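Local coordinates for HRDC domain-containing protein (Bifidobacterium adolescentis ATCC 15703, PDB 3CYM) that probably acts as a 3'-5' exonuclease of the ribonuclease D type that binds nucleic acid, although its function has not been established, at residues Glu226-Leu240 and Leu259-Lys271. Sequence-based numbering, arbitrary orientation.
Sequences EVMRDRQALAIVRAL and LSDSSIIEVAKRK
Glu-226 meets Lys-269 in a salt bridge, its OE1 taking NZ on the anti lone pair at 3.2 Å; its other oxygen, OE2, bonds to His-223. Val-227 lays CG2 against the aliphatic part of Lys-269. Asp-230 N-caps helix 231-250: OD1 takes weak bonds from the backbone N of Gln-232 and Ala-233. Asp-230 OD2 receives Lys-271 NZ at 2.7 Å, on the syn side and 24° out of the carboxylate plane. Lys-271 NZ also donates a hydrogen bond to Ala-268 O at 3.0 Å, nearly in line with that C=O. The Lys-271 chain is straight until chi4 (57°), where it bends NZ toward these two oxygens, while CE passes Gln-232 NE2. With an alanine at Lys-271, the Asp-230 carboxylate would probably be left without its counter-charge and Ala-268 O without this donor. Ala-233 CB packs on Ala-268 CB (3.9 Å), where two small residues let the axes of helices 231-240 and 261-270 come within 8.4 Å, running in roughly opposite directions (143°). Ile-236 and Val-237 close over Ala-268, and Val-237 also meets Ile-264. Leu-240 CD1 presses tightly on Val-267 CG2 (3.5 Å). This HRDC-domain helix pair thus has an apolar centre, while the Asp-230 carboxylate caps one helix's N-terminal end and, through Lys-271, ties it to the other's C-terminal end.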
# COMPACT_ATOMS: atom_id res chain seq x y z
N GLU A 226 -9.57 -24.00 5.20
CA GLU A 226 -10.47 -25.14 5.01
C GLU A 226 -9.80 -26.31 4.30
O GLU A 226 -10.41 -27.37 4.13
CB GLU A 226 -11.68 -24.69 4.19
CG GLU A 226 -12.48 -23.53 4.79
CD GLU A 226 -13.60 -23.07 3.87
OE1 GLU A 226 -13.85 -23.73 2.84
OE2 GLU A 226 -14.23 -22.03 4.17
N VAL A 227 -8.54 -26.13 3.91
CA VAL A 227 -7.81 -27.04 3.03
C VAL A 227 -6.40 -27.34 3.58
O VAL A 227 -5.69 -28.21 3.08
CB VAL A 227 -7.86 -26.47 1.54
CG1 VAL A 227 -6.50 -26.36 0.87
CG2 VAL A 227 -8.86 -27.23 0.69
N MET A 228 -6.04 -26.64 4.66
CA MET A 228 -4.71 -26.74 5.29
C MET A 228 -4.30 -28.09 5.89
O MET A 228 -3.11 -28.35 6.05
CB MET A 228 -4.53 -25.63 6.33
CG MET A 228 -3.71 -24.45 5.84
SD MET A 228 -4.03 -22.93 6.75
CE MET A 228 -3.63 -23.40 8.44
N ARG A 229 -5.26 -28.95 6.19
CA ARG A 229 -4.97 -30.32 6.64
C ARG A 229 -4.52 -31.22 5.49
O ARG A 229 -3.90 -32.27 5.70
CB ARG A 229 -6.20 -30.92 7.33
CG ARG A 229 -7.43 -31.09 6.42
CD ARG A 229 -8.69 -30.56 7.08
NE ARG A 229 -8.62 -29.11 7.26
CZ ARG A 229 -9.00 -28.47 8.37
NH1 ARG A 229 -8.89 -27.15 8.43
NH2 ARG A 229 -9.47 -29.14 9.42
N ASP A 230 -4.85 -30.81 4.27
CA ASP A 230 -4.69 -31.63 3.08
C ASP A 230 -3.58 -31.05 2.21
O ASP A 230 -3.77 -30.05 1.52
CB ASP A 230 -6.04 -31.66 2.33
CG ASP A 230 -6.06 -32.64 1.16
OD1 ASP A 230 -5.02 -33.24 0.83
OD2 ASP A 230 -7.15 -32.79 0.57
N ARG A 231 -2.41 -31.69 2.26
CA ARG A 231 -1.22 -31.20 1.57
C ARG A 231 -1.29 -31.37 0.05
O ARG A 231 -0.65 -30.60 -0.68
CB ARG A 231 0.05 -31.82 2.14
CG ARG A 231 0.10 -31.78 3.67
CD ARG A 231 1.51 -31.77 4.25
NE ARG A 231 2.34 -32.87 3.76
CZ ARG A 231 3.55 -32.73 3.23
NH1 ARG A 231 4.10 -31.53 3.13
NH2 ARG A 231 4.22 -33.80 2.82
N GLN A 232 -2.06 -32.35 -0.43
CA GLN A 232 -2.31 -32.50 -1.87
C GLN A 232 -3.22 -31.39 -2.40
O GLN A 232 -3.04 -30.93 -3.52
CB GLN A 232 -2.90 -33.88 -2.21
CG GLN A 232 -2.82 -34.20 -3.72
CD GLN A 232 -3.31 -35.59 -4.08
OE1 GLN A 232 -2.86 -36.17 -5.07
NE2 GLN A 232 -4.22 -36.14 -3.28
N ALA A 233 -4.18 -30.97 -1.58
CA ALA A 233 -5.01 -29.82 -1.89
C ALA A 233 -4.17 -28.55 -1.91
O ALA A 233 -4.35 -27.70 -2.77
CB ALA A 233 -6.13 -29.68 -0.88
N LEU A 234 -3.22 -28.47 -0.98
CA LEU A 234 -2.31 -27.34 -0.91
C LEU A 234 -1.39 -27.27 -2.12
O LEU A 234 -1.11 -26.19 -2.61
CB LEU A 234 -1.53 -27.35 0.41
CG LEU A 234 -2.37 -27.00 1.64
CD1 LEU A 234 -1.60 -27.25 2.94
CD2 LEU A 234 -2.90 -25.56 1.59
N ALA A 235 -0.97 -28.44 -2.62
CA ALA A 235 -0.22 -28.53 -3.88
C ALA A 235 -1.04 -28.04 -5.08
O ALA A 235 -0.49 -27.45 -6.01
CB ALA A 235 0.24 -29.95 -4.11
N ILE A 236 -2.35 -28.29 -5.05
CA ILE A 236 -3.27 -27.81 -6.08
C ILE A 236 -3.45 -26.29 -6.00
O ILE A 236 -3.34 -25.59 -7.02
CB ILE A 236 -4.64 -28.58 -6.02
CG1 ILE A 236 -4.43 -30.03 -6.46
CG2 ILE A 236 -5.69 -27.93 -6.90
CD1 ILE A 236 -5.50 -30.99 -6.07
N VAL A 237 -3.69 -25.78 -4.79
CA VAL A 237 -3.75 -24.34 -4.54
C VAL A 237 -2.46 -23.63 -4.99
O VAL A 237 -2.52 -22.63 -5.70
CB VAL A 237 -4.04 -24.03 -3.05
CG1 VAL A 237 -3.90 -22.54 -2.77
CG2 VAL A 237 -5.44 -24.51 -2.67
N ARG A 238 -1.31 -24.17 -4.60
CA ARG A 238 -0.02 -23.65 -5.04
C ARG A 238 0.10 -23.57 -6.56
O ARG A 238 0.48 -22.53 -7.09
CB ARG A 238 1.13 -24.50 -4.49
CG ARG A 238 2.50 -23.88 -4.74
CD ARG A 238 3.61 -24.67 -4.07
NE ARG A 238 3.61 -26.09 -4.46
CZ ARG A 238 4.55 -26.96 -4.11
NH1 ARG A 238 4.46 -28.22 -4.50
NH2 ARG A 238 5.58 -26.57 -3.37
N ALA A 239 -0.25 -24.67 -7.24
CA ALA A 239 -0.10 -24.78 -8.69
C ALA A 239 -1.05 -23.84 -9.44
O ALA A 239 -0.65 -23.19 -10.40
CB ALA A 239 -0.31 -26.22 -9.13
N LEU A 240 -2.29 -23.76 -8.97
CA LEU A 240 -3.31 -22.85 -9.52
C LEU A 240 -2.99 -21.38 -9.31
O LEU A 240 -3.11 -20.59 -10.25
CB LEU A 240 -4.69 -23.17 -8.95
CG LEU A 240 -5.42 -24.39 -9.51
CD1 LEU A 240 -6.66 -24.60 -8.69
CD2 LEU A 240 -5.80 -24.22 -10.98
N LEU A 259 -9.49 -16.16 -12.36
CA LEU A 259 -9.90 -17.33 -11.61
C LEU A 259 -10.13 -16.90 -10.16
O LEU A 259 -9.26 -16.27 -9.54
CB LEU A 259 -8.83 -18.44 -11.72
CG LEU A 259 -9.08 -19.81 -11.09
CD1 LEU A 259 -10.18 -20.59 -11.80
CD2 LEU A 259 -7.79 -20.61 -11.08
N SER A 260 -11.30 -17.23 -9.64
CA SER A 260 -11.66 -16.92 -8.27
C SER A 260 -10.94 -17.82 -7.27
O SER A 260 -10.49 -18.92 -7.61
CB SER A 260 -13.16 -17.09 -8.09
OG SER A 260 -13.52 -18.46 -8.16
N ASP A 261 -10.85 -17.35 -6.02
CA ASP A 261 -10.33 -18.14 -4.91
C ASP A 261 -11.26 -19.28 -4.53
O ASP A 261 -10.80 -20.36 -4.17
CB ASP A 261 -10.08 -17.24 -3.69
CG ASP A 261 -8.84 -16.37 -3.84
OD1 ASP A 261 -8.22 -16.37 -4.92
OD2 ASP A 261 -8.49 -15.67 -2.87
N SER A 262 -12.57 -19.05 -4.63
CA SER A 262 -13.58 -20.10 -4.42
C SER A 262 -13.38 -21.28 -5.34
O SER A 262 -13.45 -22.41 -4.88
CB SER A 262 -15.00 -19.56 -4.64
OG SER A 262 -15.24 -18.39 -3.89
N SER A 263 -13.13 -21.01 -6.63
CA SER A 263 -12.86 -22.06 -7.63
C SER A 263 -11.63 -22.87 -7.28
O SER A 263 -11.68 -24.09 -7.31
CB SER A 263 -12.68 -21.50 -9.04
OG SER A 263 -13.90 -20.97 -9.53
N ILE A 264 -10.54 -22.17 -6.96
CA ILE A 264 -9.27 -22.77 -6.51
C ILE A 264 -9.47 -23.72 -5.32
O ILE A 264 -9.08 -24.89 -5.39
CB ILE A 264 -8.20 -21.68 -6.16
CG1 ILE A 264 -7.75 -20.94 -7.42
CG2 ILE A 264 -6.99 -22.29 -5.46
CD1 ILE A 264 -6.90 -19.72 -7.16
N ILE A 265 -10.10 -23.22 -4.25
CA ILE A 265 -10.40 -24.04 -3.06
C ILE A 265 -11.34 -25.21 -3.41
O ILE A 265 -11.11 -26.34 -2.98
CB ILE A 265 -10.98 -23.16 -1.90
CG1 ILE A 265 -9.96 -22.09 -1.46
CG2 ILE A 265 -11.43 -24.00 -0.71
CD1 ILE A 265 -8.65 -22.62 -0.93
N GLU A 266 -12.35 -24.94 -4.22
CA GLU A 266 -13.31 -25.95 -4.66
C GLU A 266 -12.64 -27.14 -5.35
O GLU A 266 -12.91 -28.30 -5.00
CB GLU A 266 -14.32 -25.33 -5.61
CG GLU A 266 -15.75 -25.63 -5.26
CD GLU A 266 -16.72 -25.22 -6.35
OE1 GLU A 266 -17.50 -26.09 -6.79
OE2 GLU A 266 -16.70 -24.03 -6.76
N VAL A 267 -11.75 -26.86 -6.31
CA VAL A 267 -11.09 -27.92 -7.07
C VAL A 267 -9.98 -28.60 -6.27
O VAL A 267 -9.62 -29.75 -6.54
CB VAL A 267 -10.58 -27.45 -8.47
CG1 VAL A 267 -11.73 -27.02 -9.33
CG2 VAL A 267 -9.63 -26.33 -8.33
N ALA A 268 -9.45 -27.91 -5.26
CA ALA A 268 -8.44 -28.49 -4.37
C ALA A 268 -9.09 -29.49 -3.43
O ALA A 268 -8.49 -30.50 -3.08
CB ALA A 268 -7.71 -27.40 -3.60
N LYS A 269 -10.33 -29.19 -3.02
CA LYS A 269 -11.16 -30.11 -2.25
C LYS A 269 -11.55 -31.33 -3.08
O LYS A 269 -11.31 -32.46 -2.68
CB LYS A 269 -12.43 -29.40 -1.78
CG LYS A 269 -12.28 -28.56 -0.53
CD LYS A 269 -13.53 -27.71 -0.38
CE LYS A 269 -13.76 -27.26 1.05
NZ LYS A 269 -12.63 -26.41 1.51
N ARG A 270 -12.11 -31.07 -4.26
CA ARG A 270 -12.73 -32.11 -5.07
C ARG A 270 -11.75 -32.96 -5.86
O ARG A 270 -12.04 -34.12 -6.14
CB ARG A 270 -13.75 -31.49 -6.02
CG ARG A 270 -15.01 -31.00 -5.36
CD ARG A 270 -16.19 -31.55 -6.14
NE ARG A 270 -17.27 -30.59 -6.30
CZ ARG A 270 -18.22 -30.68 -7.22
NH1 ARG A 270 -18.23 -31.69 -8.08
NH2 ARG A 270 -19.16 -29.75 -7.29
N LYS A 271 -10.60 -32.38 -6.22
CA LYS A 271 -9.57 -33.04 -7.04
C LYS A 271 -10.10 -33.78 -8.29
O LYS A 271 -10.08 -35.01 -8.33
CB LYS A 271 -8.71 -33.98 -6.18
CG LYS A 271 -8.33 -33.42 -4.82
CD LYS A 271 -7.42 -34.38 -4.08
CE LYS A 271 -6.82 -33.73 -2.86
NZ LYS A 271 -7.87 -33.21 -1.96